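Long-range contacts in peroxisomal acyl-CoA oxidase 1A (Solanum lycopersicum, PDB 2FON), which probably catalyses the FAD-dependent oxidation of acyl-CoA, the first step of peroxisomal fatty-acid beta-oxidation: residues Gln350-Pro355 against Tyr612-Arg616; Leu357-Phe363 against Leu574-Tyr578; Ala311-Met315 against Ala406-Ile411; Leu26-Arg30 against Arg324-Val328. One frame throughout, in Å; residues are numbered along the deposited sequence.

Interaction 1: residues Gln350-Pro355 against Tyr612-Arg616; sequences QNRLFP and YSQLR. With FAD (flavin-adenine dinucleotide), chain D.
Y612 meets N351 through the one hydrogen bond between 350-355 and 612-616. Y612 OH donates to N351 OD1 at 2.5 Å. It reaches a lone pair in the carbonyl plane, with a C=O...donor angle of 138°. N351 turns its CG anti to the backbone N (chi1 -164°), which brings OD1 to the phenol oxygen.

Packing contacts are broader. The Y612 side chain is a knob in a hole formed by Q350, N351, F354 and P355. Backbone atoms Q350 O and N351 N lie over one face of its ring. The F354 ring is oblique to it, with planes 73° apart, and F354 CD1 is 3.7 Å from Y612 CD2. F354 is itself held between two side chains. L615 CD2 makes a CH-pi contact over one face, 3.8 Å from the ring centroid, and Q350 CG lies over the opposite face. Y612 O comes to the ring edge, 3.5 Å from F354 CE1. A leucine in place of Y612 would probably leave N351 OD1 without its donor and open a gap beside F354 and P355.

R352 points away from 612-616, to FAD. R352 NH2 lies 2.9 Å from FAD O3B and gives a weak hydrogen bond to FAD O2B at 3.2 Å. R352 NH1 also pairs with E413. The helix therefore has two working sides. One takes the Y612 knob of helix 598-615, and the other contributes to the FAD site, at the ribose of the adenosine half.

Interaction 2: residues Leu357-Phe363 against Leu574-Tyr578; sequences LASAYAF and LCGIY
A358 and L574 hold the closest pair of CA atoms in the two segments, 4.9 Å apart. The segment axes approach to 8.5 Å and cross at -109°. The small A358 side chain is consistent with so close an approach. A358 CB packs on I577 CG2 at 3.6 Å and also meets Y578 CB and the L574 backbone oxygen. L574 reaches past it in the other direction. Its CD1 sits over one face of the Y361 ring, 3.7 Å from the centroid, as a CH-pi contact. Its CD2 rests against the backbone of A358.

Y578 fills a hole formed by A358, S359, A362 and F363. Its CG is anti to the backbone N (chi1 172°), which brings the ring to A362 and S359. A362 CB stands over the ring centre at 4.2 Å. S359 OG is at the ring edge, 3.4 Å from Y578 CD1, while its hydrogen bond goes back to P355 O.

Packing is looser at the two ends. F363 CE2 is 3.9 Å from Y578 OH, and the side chains cross at about a right angle. L357 only brushes L574 CD2. C575 points away, and G576, with no side chain to offer, is partly exposed.

Helix 535-558 adds Y554 beside A362 and L574. Helix 598-615 packs L611, Y612 and L615 on I577. Helices 297-328 and 389-417 flank the side of 357-363 that carries F363.

Interaction 3: residues Ala311-Met315 against Ala406-Ile411; sequences ASLAM and ATADGI
M315 reaches across to T407, and the two side chains pass obliquely. The two segments run almost parallel, 9° apart, with their axes 9.3 Å from each other. M315 starts straight out, with CG anti to the backbone N (chi1 180°), and then bends at chi2 (76°) and again at the sulfur. This double bend lays its CE on the turn that begins at A406. CE is 3.5 Å from T407 CA and 3.6 Å from A406 O. The sulfur passes beside G410, with M315 SD 4.3 Å from G410 CA. G410 has no side chain, which is consistent with the sulfur passing here.

T407 points back at helix 311-315 and presents both of its branches. Its CG2 packs on A314 CB at 3.9 Å and lies 3.6 Å from A311 O. Its OG1 lies between M315 CE and A311, while its hydrogen bond goes to T403 O within its own helix. Replacing T407 with glycine would probably leave A314 CB and M315 CE with a gap between the helices, and the hydroxyl bond to T403 O would be lost.

One turn after T407, I411 sends CD1 to the A314 methyl, also at 3.9 Å. A314 thus touches both side chains. The contact is buried: alanines, T407 and G410 meet M315 and I411. Helix 429-436 closes it on one side, with Y436 on A311, A314 and T407, and F433 on I411. Helix 347-380 packs S359 and A360 on M315, and F363 on A406 and T407.

Interaction 4: residues Leu26-Arg30 against Arg324-Val328; sequences LADER and RYSAV
L26 and V328 are brought together by their first torsions. L26 CG lies anti to its carbonyl carbon (chi1 -67°), and this turns the isobutyl group onto the end of helix 297-328. V328 places CG1 anti to the backbone N (chi1 163°), which leaves CG2 facing L26. The two side chains cross at about a right angle. L26 CD2 is 3.7 Å from V328 CG2 and 3.8 Å from A327 CB. It rests on both. E29 CG meets the same alanine methyl, 4.0 Å from A327 CB. L26 stands at the N-cap position, and its backbone oxygen accepts the first turn bond, from R30 N at 2.9 Å.

The second half of the contact is polar. R30 and R324 both extend from CG to NE, and their ends meet obliquely, with guanidinium planes 56° apart. R30 NH2 lies 3.7 Å from R324 NE. R324 NH2 stands at the edge of the R30 guanidinium, in its plane. The two share an anion. R30 NE and R324 NH2 each form a salt bridge with D624, whose charge probably offsets their closeness.

R30 NH1 also pairs with D24, and R324 NH1 bonds to G638 O. The short helix 27-31 is thus docked on the last turn of helix 297-328, beside the loop that holds Q342 and I344.

In the fold
Interactions 1 and 2 share helix 347-380 and touch, with L615 CD2 3.9 Å from I577 CD1. Interaction 3 joins the helices on either side of 347-380 in the chain, 297-328 and 389-417. It meets interaction 2 where F363 CE1 lies 3.5 Å from A406 CB. Interaction 4 sits at the C-terminal end of helix 297-328, its centre 22 Å from that of interaction 3. A salt bridge ties it to interaction 1, R616 NH1 to E29 OE1 at 2.6 Å. Interaction 1 touches FAD directly. The side chain of V328 in interaction 4 is about 11 Å from FAD, and G410 of interaction 3 about 13 Å from it. The second subunit completes the cofactor site.

Interaction 1: residues Gln350-Pro355 against Tyr612-Arg616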
loop_
_atom_site.group_PDB
_atom_site.type_symbol
_atom_site.label_atom_id
_atom_site.label_comp_id
_atom_site.label_asym_id
_atom_site.label_seq_id
_atom_site.Cartn_x
_atom_site.Cartn_y
_atom_site.Cartn_z
ATOM N N GLN B 350 -4.337 11.077 15.199
ATOM C CA GLN B 350 -3.176 10.782 16.056
ATOM C C GLN B 350 -2.713 9.313 16.123
ATOM O O GLN B 350 -1.543 9.018 15.862
ATOM C CB GLN B 350 -3.376 11.380 17.421
ATOM C CG GLN B 350 -3.335 12.885 17.344
ATOM C CD GLN B 350 -3.939 13.481 18.569
ATOM O OE1 GLN B 350 -3.966 12.839 19.643
ATOM N NE2 GLN B 350 -4.459 14.720 18.437
ATOM N N ASN B 351 -3.639 8.394 16.367
ATOM C CA ASN B 351 -3.315 6.940 16.356
ATOM C C ASN B 351 -2.774 6.345 15.081
ATOM O O ASN B 351 -2.105 5.362 15.126
ATOM C CB ASN B 351 -4.510 6.077 16.777
ATOM C CG ASN B 351 -4.105 4.643 17.138
ATOM O OD1 ASN B 351 -3.067 4.396 17.772
ATOM N ND2 ASN B 351 -4.952 3.700 16.769
ATOM N N ARG B 352 -3.086 6.899 13.932
ATOM C CA ARG B 352 -2.417 6.402 12.746
ATOM C C ARG B 352 -1.165 7.202 12.425
ATOM O O ARG B 352 -0.232 6.638 11.899
ATOM C CB ARG B 352 -3.361 6.321 11.557
ATOM C CG ARG B 352 -4.857 6.246 11.938
ATOM C CD ARG B 352 -5.683 5.857 10.800
ATOM N NE ARG B 352 -6.490 6.921 10.235
ATOM C CZ ARG B 352 -6.575 7.211 8.925
ATOM N NH1 ARG B 352 -5.873 6.557 7.997
ATOM N NH2 ARG B 352 -7.389 8.170 8.525
ATOM N N LEU B 353 -1.091 8.480 12.795
ATOM C CA LEU B 353 0.047 9.332 12.369
ATOM C C LEU B 353 1.262 9.379 13.301
ATOM O O LEU B 353 2.392 9.106 12.866
ATOM C CB LEU B 353 -0.416 10.738 12.063
ATOM C CG LEU B 353 0.660 11.753 11.746
ATOM C CD1 LEU B 353 1.004 11.658 10.293
ATOM C CD2 LEU B 353 0.197 13.169 12.078
ATOM N N PHE B 354 1.044 9.700 14.584
ATOM C CA PHE B 354 2.132 9.775 15.553
ATOM C C PHE B 354 2.968 8.490 15.732
ATOM O O PHE B 354 4.128 8.577 16.049
ATOM C CB PHE B 354 1.600 10.191 16.872
ATOM C CG PHE B 354 1.050 11.567 16.889
ATOM C CD1 PHE B 354 0.620 12.144 18.110
ATOM C CD2 PHE B 354 0.948 12.315 15.719
ATOM C CE1 PHE B 354 0.122 13.439 18.129
ATOM C CE2 PHE B 354 0.460 13.594 15.761
ATOM C CZ PHE B 354 0.031 14.149 16.957
ATOM N N PRO B 355 2.400 7.294 15.583
ATOM C CA PRO B 355 3.364 6.196 15.614
ATOM C C PRO B 355 4.351 6.243 14.443
ATOM O O PRO B 355 5.462 5.690 14.552
ATOM C CB PRO B 355 2.500 4.937 15.456
ATOM C CG PRO B 355 1.179 5.342 15.800
ATOM C CD PRO B 355 1.018 6.815 15.483
ATOM N N TYR B 612 0.005 10.879 23.036
ATOM C CA TYR B 612 -0.541 11.568 21.890
ATOM C C TYR B 612 -0.884 13.028 22.271
ATOM O O TYR B 612 -0.501 13.958 21.578
ATOM C CB TYR B 612 -1.772 10.820 21.338
ATOM C CG TYR B 612 -1.558 9.464 20.678
ATOM C CD1 TYR B 612 -2.584 8.545 20.649
ATOM C CD2 TYR B 612 -0.366 9.112 20.070
ATOM C CE1 TYR B 612 -2.453 7.292 20.049
ATOM C CE2 TYR B 612 -0.201 7.845 19.466
ATOM C CZ TYR B 612 -1.272 6.932 19.474
ATOM O OH TYR B 612 -1.195 5.675 18.878
ATOM N N SER B 613 -1.583 13.226 23.376
ATOM C CA SER B 613 -1.979 14.585 23.790
ATOM C C SER B 613 -0.807 15.517 24.031
ATOM O O SER B 613 -0.919 16.702 23.782
ATOM C CB SER B 613 -2.827 14.561 25.054
ATOM O OG SER B 613 -4.098 14.035 24.762
ATOM N N GLN B 614 0.308 14.986 24.540
ATOM C CA GLN B 614 1.489 15.819 24.722
ATOM C C GLN B 614 2.248 15.997 23.414
ATOM O O GLN B 614 2.702 17.085 23.122
ATOM C CB GLN B 614 2.400 15.360 25.871
ATOM C CG GLN B 614 2.141 13.962 26.422
ATOM C CD GLN B 614 2.734 13.749 27.847
ATOM O OE1 GLN B 614 3.970 13.861 28.078
ATOM N NE2 GLN B 614 1.857 13.421 28.792
ATOM N N LEU B 615 2.376 14.958 22.605
ATOM C CA LEU B 615 3.025 15.149 21.325
ATOM C C LEU B 615 2.324 16.265 20.572
ATOM O O LEU B 615 2.995 17.211 20.193
ATOM C CB LEU B 615 3.078 13.872 20.474
ATOM C CG LEU B 615 4.096 13.969 19.321
ATOM C CD1 LEU B 615 5.501 14.048 19.816
ATOM C CD2 LEU B 615 4.050 12.792 18.447
ATOM N N ARG B 616 0.995 16.165 20.404
ATOM C CA ARG B 616 0.163 17.168 19.718
ATOM C C ARG B 616 0.744 18.583 19.530
ATOM O O ARG B 616 0.915 19.045 18.398
ATOM C CB ARG B 616 -1.241 17.278 20.329
ATOM C CG ARG B 616 -2.060 18.386 19.725
ATOM C CD ARG B 616 -2.117 18.270 18.210
ATOM N NE ARG B 616 -2.932 19.313 17.582
ATOM C CZ ARG B 616 -2.485 20.432 16.992
ATOM N NH1 ARG B 616 -1.191 20.699 16.931
ATOM N NH2 ARG B 616 -3.348 21.284 16.437
HETATM P PA FAD D . -11.257 14.283 4.921
HETATM O O1A FAD D . -12.584 14.062 5.596
HETATM O O2A FAD D . -10.815 15.741 4.763
HETATM O O5B FAD D . -10.276 13.429 5.792
HETATM C C5B FAD D . -8.903 13.737 5.791
HETATM C C4B FAD D . -8.430 12.966 7.015
HETATM O O4B FAD D . -9.102 13.484 8.149
HETATM C C3B FAD D . -8.763 11.475 6.955
HETATM O O3B FAD D . -7.707 10.843 7.577
HETATM C C2B FAD D . -9.915 11.327 7.894
HETATM O O2B FAD D . -9.940 10.069 8.486
HETATM C C1B FAD D . -9.626 12.431 8.899
HETATM N N9A FAD D . -10.904 12.851 9.460
HETATM C C8A FAD D . -11.807 13.694 8.878
HETATM N N7A FAD D . -12.854 13.787 9.734
HETATM C C5A FAD D . -12.617 13.041 10.842
HETATM C C6A FAD D . -13.334 12.803 12.017
HETATM N N6A FAD D . -14.527 13.367 12.179
HETATM N N1A FAD D . -12.819 11.968 12.988
HETATM C C2A FAD D . -11.589 11.373 12.825
HETATM N N3A FAD D . -10.879 11.624 11.676
HETATM C C4A FAD D . -11.387 12.433 10.687
HETATM N N1 FAD D . -16.945 13.432 -4.774
HETATM C C2 FAD D . -18.094 13.730 -5.500
HETATM O O2 FAD D . -18.997 14.486 -5.058
HETATM N N3 FAD D . -18.262 13.102 -6.717
HETATM C C4 FAD D . -17.315 12.248 -7.205
HETATM O O4 FAD D . -17.497 11.749 -8.316
HETATM C C4X FAD D . -16.167 11.977 -6.477
HETATM N N5 FAD D . -15.179 11.138 -6.990
HETATM C C5X FAD D . -14.009 10.902 -6.338
HETATM C C6 FAD D . -13.107 10.084 -6.951
HETATM C C7 FAD D . -11.915 9.794 -6.316
HETATM C C7M FAD D . -10.958 8.869 -7.039
HETATM C C8 FAD D . -11.659 10.353 -5.022
HETATM C C8M FAD D . -10.383 10.104 -4.275
HETATM C C9 FAD D . -12.592 11.186 -4.431
HETATM C C9A FAD D . -13.791 11.495 -5.101
HETATM N N10 FAD D . -14.796 12.352 -4.557
HETATM C C10 FAD D . -15.978 12.578 -5.255
HETATM C "C1'" FAD D . -14.681 12.988 -3.190
HETATM C "C2'" FAD D . -14.772 11.759 -2.293
HETATM O "O2'" FAD D . -15.977 11.106 -2.437
HETATM C "C3'" FAD D . -14.760 11.928 -0.808
HETATM O "O3'" FAD D . -15.950 12.530 -0.351
HETATM C "C4'" FAD D . -13.562 12.646 -0.270
HETATM O "O4'" FAD D . -12.387 12.113 -0.864
HETATM C "C5'" FAD D . -13.645 12.431 1.247
HETATM O "O5'" FAD D . -12.342 12.503 1.742
HETATM P P FAD D . -11.699 13.897 2.147
HETATM O O1P FAD D . -10.794 14.317 1.007
HETATM O O2P FAD D . -12.882 14.816 2.490
HETATM O O3P FAD D . -10.988 13.490 3.540
#

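Interaction 2: residues Leu357-Phe363 against Leu574-Tyr578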
loop_
_atom_site.group_PDB
_atom_site.type_symbol
_atom_site.label_atom_id
_atom_site.label_comp_id
_atom_site.label_asym_id
_atom_site.label_seq_id
_atom_site.Cartn_x
_atom_site.Cartn_y
_atom_site.Cartn_z
ATOM N N LEU B 357 5.544 9.041 12.939
ATOM C CA LEU B 357 6.508 10.008 13.432
ATOM C C LEU B 357 7.498 9.354 14.409
ATOM O O LEU B 357 8.716 9.304 14.156
ATOM C CB LEU B 357 5.722 11.057 14.127
ATOM C CG LEU B 357 6.278 12.399 14.530
ATOM C CD1 LEU B 357 7.552 12.775 13.812
ATOM C CD2 LEU B 357 5.156 13.347 14.214
ATOM N N ALA B 358 6.973 8.816 15.509
ATOM C CA ALA B 358 7.753 8.016 16.435
ATOM C C ALA B 358 8.655 7.055 15.712
ATOM O O ALA B 358 9.840 6.991 16.045
ATOM C CB ALA B 358 6.868 7.267 17.359
ATOM N N SER B 359 8.137 6.313 14.728
ATOM C CA SER B 359 8.980 5.346 14.004
ATOM C C SER B 359 10.169 5.995 13.238
ATOM O O SER B 359 11.241 5.410 13.136
ATOM C CB SER B 359 8.145 4.512 13.030
ATOM O OG SER B 359 7.252 3.631 13.696
ATOM N N ALA B 360 9.980 7.198 12.706
ATOM C CA ALA B 360 11.040 7.854 11.953
ATOM C C ALA B 360 12.189 8.196 12.876
ATOM O O ALA B 360 13.372 8.041 12.500
ATOM C CB ALA B 360 10.529 9.102 11.295
ATOM N N TYR B 361 11.866 8.681 14.091
ATOM C CA TYR B 361 12.938 8.917 15.070
ATOM C C TYR B 361 13.526 7.561 15.549
ATOM O O TYR B 361 14.744 7.406 15.607
ATOM C CB TYR B 361 12.478 9.832 16.183
ATOM C CG TYR B 361 12.430 11.318 15.845
ATOM C CD1 TYR B 361 11.385 11.868 15.126
ATOM C CD2 TYR B 361 13.428 12.177 16.280
ATOM C CE1 TYR B 361 11.341 13.241 14.804
ATOM C CE2 TYR B 361 13.403 13.565 15.994
ATOM C CZ TYR B 361 12.345 14.082 15.252
ATOM O OH TYR B 361 12.326 15.443 14.977
ATOM N N ALA B 362 12.690 6.548 15.798
ATOM C CA ALA B 362 13.247 5.251 16.227
ATOM C C ALA B 362 14.210 4.687 15.196
ATOM O O ALA B 362 15.356 4.396 15.542
ATOM C CB ALA B 362 12.165 4.231 16.605
ATOM N N PHE B 363 13.760 4.548 13.941
ATOM C CA PHE B 363 14.604 4.059 12.836
ATOM C C PHE B 363 15.767 5.020 12.595
ATOM O O PHE B 363 16.854 4.600 12.259
ATOM C CB PHE B 363 13.800 3.868 11.531
ATOM C CG PHE B 363 12.608 2.903 11.648
ATOM C CD1 PHE B 363 11.691 2.798 10.607
ATOM C CD2 PHE B 363 12.423 2.114 12.767
ATOM C CE1 PHE B 363 10.582 1.922 10.716
ATOM C CE2 PHE B 363 11.367 1.238 12.888
ATOM C CZ PHE B 363 10.431 1.145 11.876
ATOM N N LEU B 574 8.680 10.398 22.159
ATOM C CA LEU B 574 8.678 9.593 20.937
ATOM C C LEU B 574 9.004 8.142 21.231
ATOM O O LEU B 574 8.453 7.226 20.647
ATOM C CB LEU B 574 9.580 10.195 19.866
ATOM C CG LEU B 574 8.935 11.409 19.175
ATOM C CD1 LEU B 574 9.877 12.108 18.198
ATOM C CD2 LEU B 574 7.643 11.024 18.507
ATOM N N CYS B 575 9.863 7.934 22.203
ATOM C CA CYS B 575 10.215 6.583 22.600
ATOM C C CYS B 575 9.015 5.788 23.068
ATOM O O CYS B 575 8.807 4.643 22.645
ATOM C CB CYS B 575 11.230 6.586 23.730
ATOM S SG CYS B 575 11.890 4.953 23.797
ATOM N N GLY B 576 8.243 6.431 23.942
ATOM C CA GLY B 576 7.132 5.813 24.613
ATOM C C GLY B 576 6.121 5.432 23.587
ATOM O O GLY B 576 5.570 4.325 23.628
ATOM N N ILE B 577 5.930 6.333 22.626
ATOM C CA ILE B 577 4.892 6.163 21.660
ATOM C C ILE B 577 5.248 4.996 20.819
ATOM O O ILE B 577 4.407 4.151 20.506
ATOM C CB ILE B 577 4.710 7.397 20.804
ATOM C CG1 ILE B 577 3.936 8.471 21.573
ATOM C CG2 ILE B 577 3.968 7.048 19.482
ATOM C CD1 ILE B 577 3.632 9.688 20.721
ATOM N N TYR B 578 6.498 4.910 20.425
ATOM C CA TYR B 578 6.809 3.808 19.506
ATOM C C TYR B 578 6.606 2.467 20.219
ATOM O O TYR B 578 6.005 1.550 19.685
ATOM C CB TYR B 578 8.186 3.938 18.908
ATOM C CG TYR B 578 8.600 2.737 18.124
ATOM C CD1 TYR B 578 8.315 2.644 16.761
ATOM C CD2 TYR B 578 9.337 1.707 18.725
ATOM C CE1 TYR B 578 8.714 1.562 16.043
ATOM C CE2 TYR B 578 9.754 0.582 17.990
ATOM C CZ TYR B 578 9.423 0.511 16.659
ATOM O OH TYR B 578 9.789 -0.599 15.893
#

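Interaction 3: residues Ala311-Met315 against Ala406-Ile411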
loop_
_atom_site.group_PDB
_atom_site.type_symbol
_atom_site.label_atom_id
_atom_site.label_comp_id
_atom_site.label_asym_id
_atom_site.label_seq_id
_atom_site.Cartn_x
_atom_site.Cartn_y
_atom_site.Cartn_z
ATOM N N ALA B 311 15.362 4.115 5.159
ATOM C CA ALA B 311 14.005 3.910 5.685
ATOM C C ALA B 311 13.592 5.082 6.529
ATOM O O ALA B 311 12.531 5.623 6.345
ATOM C CB ALA B 311 13.891 2.640 6.446
ATOM N N SER B 312 14.452 5.510 7.421
ATOM C CA SER B 312 14.160 6.682 8.150
ATOM C C SER B 312 14.008 7.851 7.191
ATOM O O SER B 312 13.237 8.768 7.464
ATOM C CB SER B 312 15.243 6.954 9.225
ATOM O OG SER B 312 16.381 7.617 8.732
ATOM N N LEU B 313 14.702 7.842 6.061
ATOM C CA LEU B 313 14.545 8.994 5.201
ATOM C C LEU B 313 13.129 9.017 4.578
ATOM O O LEU B 313 12.356 9.922 4.856
ATOM C CB LEU B 313 15.711 9.138 4.208
ATOM C CG LEU B 313 15.548 10.125 3.047
ATOM C CD1 LEU B 313 15.779 11.520 3.494
ATOM C CD2 LEU B 313 16.424 9.761 1.794
ATOM N N ALA B 314 12.751 8.024 3.790
ATOM C CA ALA B 314 11.343 7.918 3.335
ATOM C C ALA B 314 10.253 8.062 4.486
ATOM O O ALA B 314 9.301 8.802 4.348
ATOM C CB ALA B 314 11.144 6.618 2.524
ATOM N N MET B 315 10.370 7.380 5.614
ATOM C CA MET B 315 9.343 7.544 6.594
ATOM C C MET B 315 9.236 9.043 6.978
ATOM O O MET B 315 8.131 9.610 7.061
ATOM C CB MET B 315 9.658 6.689 7.806
ATOM C CG MET B 315 8.674 6.762 8.932
ATOM S SD MET B 315 7.227 5.805 8.447
ATOM C CE MET B 315 7.557 4.172 9.115
ATOM N N ALA B 406 7.771 -1.421 7.856
ATOM C CA ALA B 406 7.084 -0.479 8.624
ATOM C C ALA B 406 6.953 0.735 7.714
ATOM O O ALA B 406 5.832 1.344 7.598
ATOM C CB ALA B 406 7.850 -0.149 9.815
ATOM N N THR B 407 8.057 1.040 7.012
ATOM C CA THR B 407 8.120 2.244 6.211
ATOM C C THR B 407 7.177 2.137 5.005
ATOM O O THR B 407 6.295 2.991 4.817
ATOM C CB THR B 407 9.613 2.659 5.892
ATOM O OG1 THR B 407 10.296 2.981 7.118
ATOM C CG2 THR B 407 9.714 3.843 4.889
ATOM N N ALA B 408 7.288 1.087 4.214
ATOM C CA ALA B 408 6.295 0.911 3.122
ATOM C C ALA B 408 4.850 1.008 3.618
ATOM O O ALA B 408 4.052 1.722 3.084
ATOM C CB ALA B 408 6.514 -0.398 2.360
ATOM N N ASP B 409 4.520 0.327 4.683
ATOM C CA ASP B 409 3.199 0.464 5.227
ATOM C C ASP B 409 2.881 1.860 5.716
ATOM O O ASP B 409 1.768 2.288 5.561
ATOM C CB ASP B 409 3.078 -0.441 6.406
ATOM C CG ASP B 409 2.809 -1.877 6.043
ATOM O OD1 ASP B 409 2.748 -2.294 4.841
ATOM O OD2 ASP B 409 2.678 -2.610 7.052
ATOM N N GLY B 410 3.852 2.533 6.334
ATOM C CA GLY B 410 3.688 3.890 6.810
ATOM C C GLY B 410 3.450 4.992 5.781
ATOM O O GLY B 410 2.770 6.026 6.065
ATOM N N ILE B 411 4.015 4.820 4.592
ATOM C CA ILE B 411 3.849 5.833 3.565
ATOM C C ILE B 411 2.410 5.663 2.992
ATOM O O ILE B 411 1.704 6.659 2.849
ATOM C CB ILE B 411 4.954 5.728 2.473
ATOM C CG1 ILE B 411 6.324 5.971 3.057
ATOM C CG2 ILE B 411 4.714 6.663 1.283
ATOM C CD1 ILE B 411 7.398 5.430 2.145
#

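Interaction 4: residues Leu26-Arg30 against Arg324-Val328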
loop_
_atom_site.group_PDB
_atom_site.type_symbol
_atom_site.label_atom_id
_atom_site.label_comp_id
_atom_site.label_asym_id
_atom_site.label_seq_id
_atom_site.Cartn_x
_atom_site.Cartn_y
_atom_site.Cartn_z
ATOM N N LEU B 26 1.290 28.240 9.071
ATOM C CA LEU B 26 1.589 27.282 10.150
ATOM C C LEU B 26 2.446 27.931 11.245
ATOM O O LEU B 26 2.989 27.233 12.135
ATOM C CB LEU B 26 2.290 26.022 9.625
ATOM C CG LEU B 26 1.571 25.021 8.702
ATOM C CD1 LEU B 26 2.564 24.396 7.678
ATOM C CD2 LEU B 26 0.877 23.957 9.512
ATOM N N ALA B 27 2.549 29.266 11.173
ATOM C CA ALA B 27 3.294 30.032 12.157
ATOM C C ALA B 27 2.730 29.806 13.581
ATOM O O ALA B 27 3.494 29.716 14.550
ATOM C CB ALA B 27 3.312 31.484 11.774
ATOM N N ASP B 28 1.408 29.672 13.686
ATOM C CA ASP B 28 0.720 29.428 14.970
ATOM C C ASP B 28 1.025 28.043 15.563
ATOM O O ASP B 28 1.266 27.924 16.775
ATOM C CB ASP B 28 -0.814 29.735 14.930
ATOM C CG ASP B 28 -1.361 30.167 13.481
ATOM O OD1 ASP B 28 -0.583 30.442 12.495
ATOM O OD2 ASP B 28 -2.618 30.241 13.328
ATOM N N GLU B 29 1.040 27.011 14.708
ATOM C CA GLU B 29 1.457 25.644 15.092
ATOM C C GLU B 29 2.911 25.571 15.465
ATOM O O GLU B 29 3.257 24.856 16.383
ATOM C CB GLU B 29 1.185 24.607 13.980
ATOM C CG GLU B 29 -0.300 24.201 13.797
ATOM C CD GLU B 29 -0.895 23.422 14.967
ATOM O OE1 GLU B 29 -0.150 22.782 15.749
ATOM O OE2 GLU B 29 -2.131 23.450 15.109
ATOM N N ARG B 30 3.757 26.293 14.735
ATOM C CA ARG B 30 5.188 26.429 15.086
ATOM C C ARG B 30 5.430 27.087 16.466
ATOM O O ARG B 30 6.204 26.550 17.270
ATOM C CB ARG B 30 5.987 27.129 13.964
ATOM C CG ARG B 30 6.337 26.152 12.768
ATOM C CD ARG B 30 6.855 26.786 11.493
ATOM N NE ARG B 30 7.136 25.780 10.468
ATOM C CZ ARG B 30 6.473 25.637 9.313
ATOM N NH1 ARG B 30 5.451 26.424 8.998
ATOM N NH2 ARG B 30 6.828 24.700 8.454
ATOM N N ARG B 324 2.045 18.109 8.292
ATOM C CA ARG B 324 1.712 19.461 7.883
ATOM C C ARG B 324 0.324 19.472 7.295
ATOM O O ARG B 324 -0.504 20.291 7.702
ATOM C CB ARG B 324 2.729 20.004 6.901
ATOM C CG ARG B 324 4.116 20.206 7.498
ATOM C CD ARG B 324 5.013 20.949 6.519
ATOM N NE ARG B 324 6.300 21.251 7.147
ATOM C CZ ARG B 324 7.446 21.387 6.479
ATOM N NH1 ARG B 324 7.454 21.222 5.151
ATOM N NH2 ARG B 324 8.583 21.680 7.145
ATOM N N TYR B 325 0.019 18.557 6.367
ATOM C CA TYR B 325 -1.359 18.541 5.880
ATOM C C TYR B 325 -2.396 18.382 7.020
ATOM O O TYR B 325 -3.401 19.097 7.003
ATOM C CB TYR B 325 -1.600 17.501 4.836
ATOM C CG TYR B 325 -2.989 17.560 4.236
ATOM C CD1 TYR B 325 -3.367 18.625 3.379
ATOM C CD2 TYR B 325 -3.934 16.557 4.507
ATOM C CE1 TYR B 325 -4.625 18.701 2.811
ATOM C CE2 TYR B 325 -5.228 16.614 3.946
ATOM C CZ TYR B 325 -5.553 17.695 3.093
ATOM O OH TYR B 325 -6.802 17.737 2.492
ATOM N N SER B 326 -2.170 17.501 8.003
ATOM C CA SER B 326 -3.132 17.380 9.111
ATOM C C SER B 326 -3.326 18.644 9.997
ATOM O O SER B 326 -4.423 18.900 10.501
ATOM C CB SER B 326 -2.857 16.138 9.967
ATOM O OG SER B 326 -2.730 14.991 9.144
ATOM N N ALA B 327 -2.277 19.420 10.206
ATOM C CA ALA B 327 -2.445 20.665 10.896
ATOM C C ALA B 327 -3.253 21.689 10.046
ATOM O O ALA B 327 -3.910 22.571 10.594
ATOM C CB ALA B 327 -1.107 21.217 11.290
ATOM N N VAL B 328 -3.229 21.582 8.736
ATOM C CA VAL B 328 -3.885 22.589 7.928
ATOM C C VAL B 328 -5.389 22.220 7.613
ATOM O O VAL B 328 -6.316 23.056 7.788
ATOM C CB VAL B 328 -3.028 22.824 6.631
ATOM C CG1 VAL B 328 -3.806 23.543 5.511
ATOM C CG2 VAL B 328 -1.750 23.533 6.969
#